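Side-chain contact in chymotrypsin-like serine protease (PDB 1MBM), which probably cleaves the viral replicase polyprotein as a chymotrypsin-like serine endopeptidase with an added alpha/beta C-terminal extension: residues A[155-160]-A[185-190]. Numbering follows the deposited sequence.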
loop_
_atom_site.group_PDB
_atom_site.type_symbol
_atom_site.label_atom_id
_atom_site.label_comp_id
_atom_site.label_asym_id
_atom_site.label_seq_id
_atom_site.Cartn_x
_atom_site.Cartn_y
_atom_site.Cartn_z
ATOM N N SER A 155 1.252 -11.334 20.784
ATOM C CA SER A 155 1.989 -10.658 21.853
ATOM C C SER A 155 3.117 -9.793 21.286
ATOM O O SER A 155 3.267 -8.638 21.678
ATOM C CB SER A 155 2.530 -11.658 22.873
ATOM O OG SER A 155 3.429 -12.553 22.259
ATOM N N SER A 156 3.884 -10.343 20.348
ATOM C CA SER A 156 4.974 -9.594 19.719
ATOM C C SER A 156 4.445 -8.362 18.983
ATOM O O SER A 156 5.007 -7.277 19.104
ATOM C CB SER A 156 5.790 -10.488 18.773
ATOM O OG SER A 156 6.605 -9.714 17.910
ATOM N N LEU A 157 3.355 -8.545 18.233
ATOM C CA LEU A 157 2.697 -7.459 17.524
ATOM C C LEU A 157 2.204 -6.392 18.517
ATOM O O LEU A 157 2.327 -5.189 18.272
ATOM C CB LEU A 157 1.508 -8.029 16.737
ATOM C CG LEU A 157 0.844 -7.304 15.569
ATOM C CD1 LEU A 157 1.868 -6.728 14.585
ATOM C CD2 LEU A 157 -0.097 -8.281 14.862
ATOM N N SER A 158 1.669 -6.851 19.649
ATOM C CA SER A 158 1.090 -5.970 20.669
ATOM C C SER A 158 2.051 -4.946 21.297
ATOM O O SER A 158 1.630 -3.873 21.719
ATOM C CB SER A 158 0.419 -6.811 21.754
ATOM O OG SER A 158 -0.681 -7.510 21.204
ATOM N N LYS A 159 3.337 -5.278 21.339
ATOM C CA LYS A 159 4.369 -4.374 21.849
ATOM C C LYS A 159 4.358 -3.015 21.145
ATOM O O LYS A 159 4.756 -2.000 21.730
ATOM C CB LYS A 159 5.759 -4.987 21.629
ATOM C CG LYS A 159 6.116 -6.135 22.548
ATOM C CD LYS A 159 7.553 -6.590 22.299
ATOM C CE LYS A 159 7.818 -6.732 20.799
ATOM N NZ LYS A 159 9.192 -7.204 20.498
ATOM N N HIS A 160 3.904 -2.997 19.891
ATOM C CA HIS A 160 3.934 -1.785 19.086
ATOM C C HIS A 160 2.685 -0.918 19.145
ATOM O O HIS A 160 2.586 0.074 18.415
ATOM C CB HIS A 160 4.206 -2.177 17.636
ATOM C CG HIS A 160 5.460 -2.973 17.468
ATOM N ND1 HIS A 160 6.705 -2.387 17.453
ATOM C CD2 HIS A 160 5.663 -4.306 17.326
ATOM C CE1 HIS A 160 7.625 -3.324 17.296
ATOM N NE2 HIS A 160 7.019 -4.496 17.219
ATOM N N ARG A 185 -5.968 -1.810 22.600
ATOM C CA ARG A 185 -7.115 -1.273 21.865
ATOM C C ARG A 185 -6.841 -0.792 20.445
ATOM O O ARG A 185 -7.645 -1.035 19.546
ATOM C CB ARG A 185 -7.757 -0.141 22.666
ATOM C CG ARG A 185 -9.076 0.352 22.093
ATOM C CD ARG A 185 -9.589 1.618 22.756
ATOM N NE ARG A 185 -10.490 1.346 23.868
ATOM C CZ ARG A 185 -10.499 2.025 25.015
ATOM N NH1 ARG A 185 -9.638 3.016 25.225
ATOM N NH2 ARG A 185 -11.375 1.705 25.958
ATOM N N SER A 186 -5.722 -0.101 20.240
ATOM C CA SER A 186 -5.397 0.401 18.903
ATOM C C SER A 186 -5.133 -0.742 17.921
ATOM O O SER A 186 -5.503 -0.636 16.763
ATOM C CB SER A 186 -4.246 1.421 18.915
ATOM O OG SER A 186 -3.025 0.820 19.290
ATOM N N LEU A 187 -4.523 -1.833 18.385
ATOM C CA LEU A 187 -4.318 -3.003 17.526
ATOM C C LEU A 187 -5.666 -3.644 17.156
ATOM O O LEU A 187 -5.909 -3.936 15.978
ATOM C CB LEU A 187 -3.368 -4.029 18.175
ATOM C CG LEU A 187 -3.085 -5.342 17.421
ATOM C CD1 LEU A 187 -2.751 -5.098 15.949
ATOM C CD2 LEU A 187 -1.948 -6.144 18.100
ATOM N N ALA A 188 -6.539 -3.828 18.149
ATOM C CA ALA A 188 -7.870 -4.429 17.932
ATOM C C ALA A 188 -8.769 -3.609 17.005
ATOM O O ALA A 188 -9.441 -4.171 16.137
ATOM C CB ALA A 188 -8.588 -4.658 19.261
ATOM N N MET A 189 -8.786 -2.291 17.214
ATOM C CA MET A 189 -9.581 -1.361 16.411
ATOM C C MET A 189 -9.056 -1.296 14.982
ATOM O O MET A 189 -9.825 -1.107 14.031
ATOM C CB MET A 189 -9.563 0.048 17.017
ATOM C CG MET A 189 -10.397 0.224 18.283
ATOM S SD MET A 189 -12.158 0.402 17.979
ATOM C CE MET A 189 -12.202 2.019 17.194
ATOM N N LEU A 190 -7.743 -1.442 14.842
ATOM C CA LEU A 190 -7.113 -1.447 13.529
ATOM C C LEU A 190 -7.716 -2.588 12.725
ATOM O O LEU A 190 -8.330 -2.361 11.680
ATOM C CB LEU A 190 -5.595 -1.630 13.645
ATOM C CG LEU A 190 -4.691 -0.593 12.967
ATOM C CD1 LEU A 190 -3.249 -1.081 12.868
ATOM C CD2 LEU A 190 -5.216 -0.184 11.605
#
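Leu187 reaches from helix 185-192 to helix 154-158 and touches it with one methyl, CD2. That methyl meets both Leu157 and Ser158. The two leucine side chains cross at about a right angle, so they meet at a small patch and do not lie alongside. CD2 of Leu187 rests 3.9 Å from CG of Leu157, the branch point of that side chain, and 4.2 Å from its CB. In Leu187, CG is anti to the backbone N (chi1 178°) and CD2 continues the chain roughly anti to CA, which makes CD2 the leading methyl. Both leucines leave their backbones pointing toward the other helix. Leu157 also packs on Leu99 of strand 94-100, which joins the contact to the neighbouring beta domain.

Ser158 meets the same methyl from its polar end. Its OG lies 3.6 Å from CD2 of Leu187, a van der Waals touch. OG sits beside its own backbone N (chi1 -65°), where it bonds to the backbone O of Leu154 one turn earlier. The hydroxyl is therefore tied back to its own helix while a methyl packs against it. Val183 and Pro184, from the strand leading into helix 185-192, also touch Ser158.

The backbones come nearest at Ser158 and Leu187, whose CA atoms are 6.9 Å apart. The contact joins two short helices, probably of the C-terminal alpha/beta extension, and its centre lies about 19 Å from that of the chain. It is small, with 116 Å² buried. Its chemistry is mainly van der Waals: one methyl packs on a leucine branch point and on a serine hydroxyl. Leu157 and Leu187 are both buried, so the pairing probably rests on close packing and the exclusion of water, and the hydroxyl has a hydrogen-bond partner within its own helix.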